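Local coordinates for polyisoprenyl-teichoic acid--peptidoglycan teichoic acid transferase TagV (Bacillus subtilis, PDB 6UF3), which belongs to the LytR-CpsA-Psr family of bacterial cell-envelope proteins and folds as an alpha/beta domain around a mixed beta sheet, at residues I8-Y16 and Y68-V77; N169-A178 and Q208-I219. All coordinates share one frame; numbering follows the deposited sequence.

Contact 1 of 2, residues I8-Y16 and Y68-V77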
loop_
_atom_site.group_PDB
_atom_site.type_symbol
_atom_site.label_atom_id
_atom_site.label_comp_id
_atom_site.label_asym_id
_atom_site.label_seq_id
_atom_site.Cartn_x
_atom_site.Cartn_y
_atom_site.Cartn_z
ATOM N N ILE A 8 2.041 -7.478 5.566
ATOM C CA ILE A 8 2.804 -6.248 5.356
ATOM C C ILE A 8 1.816 -5.108 5.147
ATOM O O ILE A 8 0.873 -5.235 4.359
ATOM C CB ILE A 8 3.742 -6.332 4.138
ATOM C CG1 ILE A 8 4.582 -7.607 4.156
ATOM C CG2 ILE A 8 4.643 -5.082 4.086
ATOM C CD1 ILE A 8 5.377 -7.805 2.870
ATOM N N LEU A 9 2.025 -3.994 5.849
ATOM C CA LEU A 9 1.315 -2.754 5.553
ATOM C C LEU A 9 2.258 -1.818 4.810
ATOM O O LEU A 9 3.341 -1.486 5.314
ATOM C CB LEU A 9 0.802 -2.075 6.830
ATOM C CG LEU A 9 0.223 -0.656 6.629
ATOM C CD1 LEU A 9 -1.020 -0.653 5.726
ATOM C CD2 LEU A 9 -0.114 0.015 7.990
ATOM N N PHE A 10 1.837 -1.386 3.627
ATOM C CA PHE A 10 2.545 -0.407 2.819
ATOM C C PHE A 10 1.875 0.947 3.007
ATOM O O PHE A 10 0.675 1.088 2.763
ATOM C CB PHE A 10 2.510 -0.798 1.338
ATOM C CG PHE A 10 3.285 -2.048 1.013
ATOM C CD1 PHE A 10 2.676 -3.295 1.089
ATOM C CD2 PHE A 10 4.611 -1.972 0.610
ATOM C CE1 PHE A 10 3.385 -4.451 0.783
ATOM C CE2 PHE A 10 5.323 -3.119 0.316
ATOM C CZ PHE A 10 4.702 -4.356 0.393
ATOM N N MET A 11 2.654 1.931 3.447
ATOM C CA MET A 11 2.191 3.292 3.697
ATOM C C MET A 11 2.906 4.224 2.730
ATOM O O MET A 11 4.142 4.236 2.672
ATOM C CB MET A 11 2.463 3.698 5.149
ATOM C CG MET A 11 1.602 2.946 6.153
ATOM S SD MET A 11 2.237 3.061 7.853
ATOM C CE MET A 11 3.536 1.821 7.801
ATOM N N GLY A 12 2.131 4.967 1.944
ATOM C CA GLY A 12 2.652 6.045 1.125
ATOM C C GLY A 12 2.251 7.386 1.728
ATOM O O GLY A 12 1.074 7.615 2.004
ATOM N N ILE A 13 3.254 8.243 1.945
ATOM C CA ILE A 13 3.045 9.543 2.575
ATOM C C ILE A 13 3.776 10.622 1.784
ATOM O O ILE A 13 4.614 10.343 0.928
ATOM C CB ILE A 13 3.508 9.556 4.043
ATOM C CG1 ILE A 13 5.025 9.412 4.112
ATOM C CG2 ILE A 13 2.831 8.445 4.841
ATOM C CD1 ILE A 13 5.559 9.554 5.510
ATOM N N GLU A 14 3.431 11.875 2.069
ATOM C CA GLU A 14 4.156 13.009 1.510
ATOM C C GLU A 14 5.215 13.515 2.483
ATOM O O GLU A 14 6.405 13.557 2.150
ATOM C CB GLU A 14 3.187 14.142 1.133
ATOM C CG GLU A 14 3.889 15.379 0.589
ATOM C CD GLU A 14 2.935 16.398 -0.018
ATOM O OE1 GLU A 14 1.721 16.115 -0.105
ATOM O OE2 GLU A 14 3.410 17.485 -0.412
ATOM N N ASP A 15 4.802 13.876 3.697
ATOM C CA ASP A 15 5.689 14.437 4.710
ATOM C C ASP A 15 5.853 13.441 5.852
ATOM O O ASP A 15 4.872 13.083 6.514
ATOM C CB ASP A 15 5.141 15.760 5.248
ATOM C CG ASP A 15 5.015 16.828 4.176
ATOM O OD1 ASP A 15 6.012 17.101 3.477
ATOM O OD2 ASP A 15 3.910 17.396 4.037
ATOM N N TYR A 16 7.095 13.007 6.090
ATOM C CA TYR A 16 7.407 12.311 7.332
ATOM C C TYR A 16 7.227 13.211 8.555
ATOM O O TYR A 16 6.997 12.700 9.654
ATOM C CB TYR A 16 8.843 11.785 7.302
ATOM C CG TYR A 16 9.038 10.461 6.594
ATOM C CD1 TYR A 16 8.524 9.283 7.121
ATOM C CD2 TYR A 16 9.766 10.389 5.415
ATOM C CE1 TYR A 16 8.710 8.067 6.472
ATOM C CE2 TYR A 16 9.959 9.183 4.764
ATOM C CZ TYR A 16 9.427 8.027 5.294
ATOM O OH TYR A 16 9.620 6.827 4.637
ATOM N N TYR A 68 -1.683 8.549 10.729
ATOM C CA TYR A 68 -0.254 8.827 10.640
ATOM C C TYR A 68 0.064 10.206 11.183
ATOM O O TYR A 68 1.148 10.423 11.728
ATOM C CB TYR A 68 0.223 8.690 9.191
ATOM C CG TYR A 68 1.704 8.402 9.047
ATOM C CD1 TYR A 68 2.618 9.435 8.992
ATOM C CD2 TYR A 68 2.179 7.099 8.949
ATOM C CE1 TYR A 68 3.977 9.194 8.865
ATOM C CE2 TYR A 68 3.545 6.845 8.817
ATOM C CZ TYR A 68 4.435 7.895 8.776
ATOM O OH TYR A 68 5.794 7.671 8.645
ATOM N N SER A 69 -0.878 11.142 11.056
ATOM C CA SER A 69 -0.668 12.480 11.571
ATOM C C SER A 69 -0.936 12.572 13.064
ATOM O O SER A 69 -0.724 13.637 13.651
ATOM C CB SER A 69 -1.574 13.468 10.839
ATOM O OG SER A 69 -2.903 13.333 11.307
ATOM N N LYS A 70 -1.411 11.497 13.686
ATOM C CA LYS A 70 -1.771 11.512 15.099
ATOM C C LYS A 70 -1.121 10.346 15.827
ATOM O O LYS A 70 -1.776 9.566 16.523
ATOM C CB LYS A 70 -3.289 11.495 15.237
ATOM C CG LYS A 70 -3.950 12.731 14.650
ATOM C CD LYS A 70 -5.418 12.778 14.988
ATOM C CE LYS A 70 -6.092 13.983 14.356
ATOM N NZ LYS A 70 -5.378 15.246 14.658
ATOM N N GLY A 71 0.194 10.205 15.658
ATOM C CA GLY A 71 0.937 9.137 16.298
ATOM C C GLY A 71 1.905 8.401 15.387
ATOM O O GLY A 71 2.611 7.491 15.829
ATOM N N GLY A 72 1.939 8.772 14.114
ATOM C CA GLY A 72 2.941 8.228 13.209
ATOM C C GLY A 72 2.647 6.817 12.728
ATOM O O GLY A 72 1.507 6.325 12.758
ATOM N N LYS A 73 3.712 6.150 12.267
ATOM C CA LYS A 73 3.529 4.815 11.707
ATOM C C LYS A 73 2.975 3.841 12.738
ATOM O O LYS A 73 2.206 2.944 12.377
ATOM C CB LYS A 73 4.838 4.282 11.121
ATOM C CG LYS A 73 5.903 3.947 12.150
ATOM C CD LYS A 73 7.068 3.197 11.529
ATOM C CE LYS A 73 8.196 3.028 12.525
ATOM N NZ LYS A 73 8.580 4.329 13.167
ATOM N N ASP A 74 3.349 3.991 14.015
ATOM C CA ASP A 74 2.815 3.103 15.048
ATOM C C ASP A 74 1.302 3.249 15.164
ATOM O O ASP A 74 0.575 2.252 15.299
ATOM C CB ASP A 74 3.469 3.403 16.403
ATOM C CG ASP A 74 4.944 3.027 16.460
ATOM O OD1 ASP A 74 5.461 2.385 15.517
ATOM O OD2 ASP A 74 5.588 3.377 17.474
ATOM N N GLU A 75 0.808 4.489 15.123
ATOM C CA GLU A 75 -0.636 4.701 15.201
ATOM C C GLU A 75 -1.337 4.177 13.952
ATOM O O GLU A 75 -2.401 3.556 14.049
ATOM C CB GLU A 75 -0.930 6.186 15.446
ATOM C CG GLU A 75 -2.395 6.538 15.584
ATOM C CD GLU A 75 -3.068 5.922 16.801
ATOM O OE1 GLU A 75 -2.381 5.568 17.770
ATOM O OE2 GLU A 75 -4.308 5.792 16.789
ATOM N N THR A 76 -0.739 4.374 12.770
ATOM C CA THR A 76 -1.360 3.835 11.560
ATOM C C THR A 76 -1.414 2.310 11.596
ATOM O O THR A 76 -2.448 1.709 11.281
ATOM C CB THR A 76 -0.597 4.297 10.315
ATOM O OG1 THR A 76 -0.685 5.716 10.213
ATOM C CG2 THR A 76 -1.226 3.704 9.074
ATOM N N VAL A 77 -0.301 1.669 11.970
ATOM C CA VAL A 77 -0.257 0.210 12.044
ATOM C C VAL A 77 -1.326 -0.307 12.993
ATOM O O VAL A 77 -2.079 -1.230 12.661
ATOM C CB VAL A 77 1.138 -0.277 12.465
ATOM C CG1 VAL A 77 1.074 -1.763 12.838
ATOM C CG2 VAL A 77 2.149 -0.064 11.318
#
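A Met-aromatic contact between Met11 and Tyr68 lies at the middle of a buried apolar layer where strand 8-13 packs against helix 72-77 and the loop leading into it. Met11 SD approaches the Tyr68 ring at its edge: it lies 5.3 Å from the ring centroid, 80° off the ring normal. The same sulfur is 3.7 Å from Thr76 CG2, the two side chains running past each other in opposite senses; the bend at chi3 then turns CE toward Val77 and Lys73. The Tyr68 ring itself is held between two partners. Ile13 CG2 sits 4.1 Å from the centroid and only 3° off the normal, a CH-pi contact over the centre of one face, while Gly72 C lies over the rim of the other. With CG1 of Ile13 between its backbone N and carbonyl carbon (chi1 67°), CD1 comes to 3.7 Å from Tyr68 CE1 and also rests over the rim of the Tyr16 ring. Tyr68 OH then meets the edge of that second ring, 3.5 Å from Tyr16 CD1.

Leu9, Met11 and Ile13, every second residue of the strand, turn to the helix side, as expected for helix-on-sheet packing in an alpha/beta fold. The axes of the two short segments approach to 10.5 Å, and no hydrogen bond crosses between them; the strand backbone instead pairs with strands 25-34 and 90-94. Nearer the start of the strand, Leu9 CD2 reaches Val77 CG2 at 4.0 Å. Lys73 places its CB near Met11 CE but sends its amine away to a salt bridge with Glu196.

Contact 2 of 2, residues N169-A178 and Q208-I219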
loop_
_atom_site.group_PDB
_atom_site.type_symbol
_atom_site.label_atom_id
_atom_site.label_comp_id
_atom_site.label_asym_id
_atom_site.label_seq_id
_atom_site.Cartn_x
_atom_site.Cartn_y
_atom_site.Cartn_z
ATOM N N ASN A 169 1.572 -4.095 -7.801
ATOM C CA ASN A 169 1.548 -5.331 -8.579
ATOM C C ASN A 169 2.724 -5.385 -9.540
ATOM O O ASN A 169 3.335 -6.446 -9.726
ATOM C CB ASN A 169 0.238 -5.451 -9.365
ATOM C CG ASN A 169 -0.947 -5.853 -8.488
ATOM O OD1 ASN A 169 -0.773 -6.373 -7.391
ATOM N ND2 ASN A 169 -2.151 -5.612 -8.981
ATOM N N ALA A 170 3.052 -4.251 -10.167
ATOM C CA ALA A 170 4.171 -4.242 -11.108
ATOM C C ALA A 170 5.493 -4.508 -10.400
ATOM O O ALA A 170 6.363 -5.217 -10.927
ATOM C CB ALA A 170 4.209 -2.908 -11.854
ATOM N N LEU A 171 5.661 -3.947 -9.201
ATOM C CA LEU A 171 6.860 -4.239 -8.415
ATOM C C LEU A 171 6.929 -5.716 -8.037
ATOM O O LEU A 171 7.999 -6.335 -8.095
ATOM C CB LEU A 171 6.886 -3.356 -7.159
ATOM C CG LEU A 171 7.193 -1.880 -7.439
ATOM C CD1 LEU A 171 6.870 -0.983 -6.242
ATOM C CD2 LEU A 171 8.647 -1.690 -7.884
ATOM N N ILE A 172 5.797 -6.294 -7.616
ATOM C CA ILE A 172 5.763 -7.718 -7.290
ATOM C C ILE A 172 6.146 -8.552 -8.503
ATOM O O ILE A 172 6.897 -9.527 -8.393
ATOM C CB ILE A 172 4.370 -8.109 -6.754
ATOM C CG1 ILE A 172 4.136 -7.477 -5.381
ATOM C CG2 ILE A 172 4.225 -9.629 -6.691
ATOM C CD1 ILE A 172 2.706 -7.550 -4.889
ATOM N N ASP A 173 5.623 -8.196 -9.677
ATOM C CA ASP A 173 5.935 -8.954 -10.884
ATOM C C ASP A 173 7.407 -8.839 -11.231
ATOM O O ASP A 173 8.040 -9.827 -11.630
ATOM C CB ASP A 173 5.065 -8.474 -12.048
ATOM C CG ASP A 173 3.631 -8.941 -11.916
ATOM O OD1 ASP A 173 3.442 -9.967 -11.244
ATOM O OD2 ASP A 173 2.712 -8.292 -12.461
ATOM N N ARG A 174 7.973 -7.640 -11.074
ATOM C CA ARG A 174 9.392 -7.465 -11.354
ATOM C C ARG A 174 10.237 -8.331 -10.431
ATOM O O ARG A 174 11.127 -9.056 -10.888
ATOM C CB ARG A 174 9.784 -5.999 -11.218
ATOM C CG ARG A 174 11.275 -5.819 -11.257
ATOM C CD ARG A 174 11.757 -5.937 -12.688
ATOM N NE ARG A 174 11.222 -4.835 -13.472
ATOM C CZ ARG A 174 11.707 -3.600 -13.423
ATOM N NH1 ARG A 174 11.164 -2.639 -14.156
ATOM N NH2 ARG A 174 12.743 -3.332 -12.642
ATOM N N MET A 175 9.967 -8.279 -9.127
ATOM C CA MET A 175 10.747 -9.106 -8.213
ATOM C C MET A 175 10.518 -10.592 -8.472
ATOM O O MET A 175 11.465 -11.380 -8.412
ATOM C CB MET A 175 10.438 -8.743 -6.754
ATOM C CG MET A 175 9.325 -9.564 -6.096
ATOM S SD MET A 175 9.293 -9.475 -4.286
ATOM C CE MET A 175 8.488 -11.021 -3.893
ATOM N N SER A 176 9.290 -10.993 -8.808
ATOM C CA SER A 176 9.012 -12.411 -8.986
ATOM C C SER A 176 9.676 -12.960 -10.233
ATOM O O SER A 176 10.016 -14.144 -10.273
ATOM C CB SER A 176 7.506 -12.659 -9.053
ATOM O OG SER A 176 6.886 -12.326 -7.825
ATOM N N SER A 177 9.860 -12.128 -11.252
ATOM C CA SER A 177 10.419 -12.614 -12.504
ATOM C C SER A 177 11.940 -12.546 -12.546
ATOM O O SER A 177 12.542 -13.143 -13.444
ATOM C CB SER A 177 9.830 -11.837 -13.684
ATOM O OG SER A 177 10.166 -10.467 -13.615
ATOM N N ALA A 178 12.573 -11.857 -11.598
ATOM C CA ALA A 178 14.026 -11.787 -11.547
ATOM C C ALA A 178 14.621 -13.144 -11.181
ATOM O O ALA A 178 13.975 -13.994 -10.560
ATOM C CB ALA A 178 14.474 -10.724 -10.543
ATOM N N GLN A 208 11.742 -13.170 -2.170
ATOM C CA GLN A 208 11.911 -13.225 -3.618
ATOM C C GLN A 208 12.138 -14.656 -4.077
ATOM O O GLN A 208 11.597 -15.081 -5.105
ATOM C CB GLN A 208 13.078 -12.340 -4.058
ATOM C CG GLN A 208 13.132 -12.065 -5.558
ATOM C CD GLN A 208 13.650 -13.250 -6.364
ATOM O OE1 GLN A 208 14.416 -14.069 -5.856
ATOM N NE2 GLN A 208 13.223 -13.348 -7.624
ATOM N N GLN A 209 12.943 -15.413 -3.330
ATOM C CA GLN A 209 13.185 -16.793 -3.728
ATOM C C GLN A 209 11.916 -17.630 -3.621
ATOM O O GLN A 209 11.645 -18.471 -4.485
ATOM C CB GLN A 209 14.315 -17.396 -2.891
ATOM C CG GLN A 209 14.795 -18.736 -3.414
ATOM C CD GLN A 209 13.919 -19.882 -2.942
ATOM O OE1 GLN A 209 13.317 -19.804 -1.870
ATOM N NE2 GLN A 209 13.848 -20.954 -3.737
ATOM N N ILE A 210 11.114 -17.405 -2.578
ATOM C CA ILE A 210 9.912 -18.213 -2.391
ATOM C C ILE A 210 8.900 -17.933 -3.491
ATOM O O ILE A 210 8.263 -18.853 -4.019
ATOM C CB ILE A 210 9.311 -17.942 -0.999
ATOM C CG1 ILE A 210 10.205 -18.529 0.095
ATOM C CG2 ILE A 210 7.895 -18.514 -0.904
ATOM C CD1 ILE A 210 9.903 -17.963 1.476
ATOM N N TYR A 211 8.723 -16.665 -3.846
ATOM C CA TYR A 211 7.748 -16.265 -4.847
ATOM C C TYR A 211 8.368 -16.143 -6.236
ATOM O O TYR A 211 7.799 -15.485 -7.110
ATOM C CB TYR A 211 7.079 -14.958 -4.410
ATOM C CG TYR A 211 6.125 -15.202 -3.258
ATOM C CD1 TYR A 211 4.822 -15.607 -3.496
ATOM C CD2 TYR A 211 6.539 -15.053 -1.933
ATOM C CE1 TYR A 211 3.941 -15.853 -2.449
ATOM C CE2 TYR A 211 5.661 -15.287 -0.874
ATOM C CZ TYR A 211 4.364 -15.684 -1.144
ATOM O OH TYR A 211 3.468 -15.937 -0.126
ATOM N N SER A 212 9.538 -16.740 -6.444
ATOM C CA SER A 212 10.111 -16.773 -7.779
ATOM C C SER A 212 9.148 -17.478 -8.723
ATOM O O SER A 212 8.701 -18.594 -8.449
ATOM C CB SER A 212 11.458 -17.493 -7.764
ATOM O OG SER A 212 11.988 -17.576 -9.074
ATOM N N GLY A 213 8.806 -16.812 -9.822
ATOM C CA GLY A 213 7.856 -17.354 -10.771
ATOM C C GLY A 213 6.413 -17.026 -10.466
ATOM O O GLY A 213 5.533 -17.360 -11.264
ATOM N N PHE A 214 6.139 -16.386 -9.333
ATOM C CA PHE A 214 4.806 -15.910 -9.026
ATOM C C PHE A 214 4.429 -14.791 -9.997
ATOM O O PHE A 214 5.258 -14.286 -10.760
ATOM C CB PHE A 214 4.783 -15.452 -7.568
ATOM C CG PHE A 214 3.429 -15.067 -7.031
ATOM C CD1 PHE A 214 2.483 -16.018 -6.704
ATOM C CD2 PHE A 214 3.146 -13.733 -6.781
ATOM C CE1 PHE A 214 1.246 -15.633 -6.176
ATOM C CE2 PHE A 214 1.923 -13.346 -6.252
ATOM C CZ PHE A 214 0.982 -14.292 -5.943
ATOM N N THR A 215 3.158 -14.401 -9.971
ATOM C CA THR A 215 2.688 -13.348 -10.857
ATOM C C THR A 215 1.505 -12.663 -10.189
ATOM O O THR A 215 0.722 -13.313 -9.488
ATOM C CB THR A 215 2.314 -13.910 -12.237
ATOM O OG1 THR A 215 2.108 -12.836 -13.162
ATOM C CG2 THR A 215 1.057 -14.770 -12.156
ATOM N N SER A 216 1.398 -11.341 -10.381
ATOM C CA SER A 216 0.414 -10.574 -9.631
ATOM C C SER A 216 -1.016 -10.955 -9.985
ATOM O O SER A 216 -1.922 -10.696 -9.179
ATOM C CB SER A 216 0.631 -9.068 -9.838
ATOM O OG SER A 216 0.355 -8.670 -11.167
ATOM N N LYS A 217 -1.244 -11.566 -11.153
ATOM C CA LYS A 217 -2.587 -12.049 -11.459
ATOM C C LYS A 217 -3.067 -13.049 -10.411
ATOM O O LYS A 217 -4.271 -13.150 -10.156
ATOM C CB LYS A 217 -2.634 -12.676 -12.854
ATOM C CG LYS A 217 -4.018 -13.202 -13.255
ATOM C CD LYS A 217 -4.087 -13.574 -14.721
ATOM C CE LYS A 217 -5.362 -14.358 -15.032
ATOM N NZ LYS A 217 -6.518 -13.832 -14.240
ATOM N N LYS A 218 -2.143 -13.769 -9.772
ATOM C CA LYS A 218 -2.530 -14.789 -8.806
ATOM C C LYS A 218 -2.916 -14.221 -7.452
ATOM O O LYS A 218 -3.459 -14.963 -6.625
ATOM C CB LYS A 218 -1.402 -15.803 -8.632
ATOM C CG LYS A 218 -1.248 -16.714 -9.854
ATOM C CD LYS A 218 -0.011 -17.574 -9.754
ATOM C CE LYS A 218 0.120 -18.483 -10.971
ATOM N NZ LYS A 218 1.404 -19.224 -10.903
ATOM N N ILE A 219 -2.653 -12.939 -7.209
ATOM C CA ILE A 219 -3.012 -12.327 -5.933
ATOM C C ILE A 219 -4.527 -12.259 -5.820
ATOM O O ILE A 219 -5.221 -11.880 -6.772
ATOM C CB ILE A 219 -2.395 -10.927 -5.808
ATOM C CG1 ILE A 219 -0.876 -11.014 -5.881
ATOM C CG2 ILE A 219 -2.841 -10.274 -4.487
ATOM C CD1 ILE A 219 -0.181 -9.658 -6.073
#
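The Phe214 ring presents its edge to helix 169-177, with Ser176 OG and Ile172 CG2 near the ring plane; Tyr211 CD1 lies 3.8 Å above one face of the ring, toward the rim. Conversely, CD1 of Phe214 meets the Tyr211 ring at its edge, in plane. A third flat group, the Asp173 carboxylate, grips Ser216 with both oxygens. OD1 of Asp173 takes Ser216 N at 2.6 Å on its syn lone pair, and OD2 of Asp173 takes Ser216 OG at 2.7 Å, also on the syn side but 23° out of plane. The CD1 methyls of Ile172 and Ile219 meet tip to tip at 3.8 Å.

At the other end the Gln208 chain bends at chi2 (-76°), carrying NE2 to 2.8 Å from Met175 O, which lies almost exactly in the amide plane; a weak bond joins the same NE2 to Ala178 O. Gly213 N donates to Ser176 O at 3.0 Å through a nearly straight N-H (178°), tilted from the carbonyl plane. Carbonyls of the last helical turn are therefore satisfied from outside, a form of C-terminal helix capping, and Gly213 (positive phi) supplies its share from the third position of a type II beta turn, Tyr211 to Phe214.

The two contacts lie on opposite sides of the chain's centre, their own centres 25 Å apart; their nearest atoms are about 6 Å apart and do not touch. Contact 1 packs helix 72-84 directly on strand 6-13, an inner strand of the mixed sheet, while contact 2 lies toward the side to which Phe10 of that strand points and touches the sheet through Met42 of strand 39-44. Along the chain they come in series: contact 1 is complete before helix 158-177 begins. Contact 2 then joins that helix to the connection between helix 201-210 and strand 220-222, one of the two outermost strands, consistent with helices layered on opposite faces of one sheet.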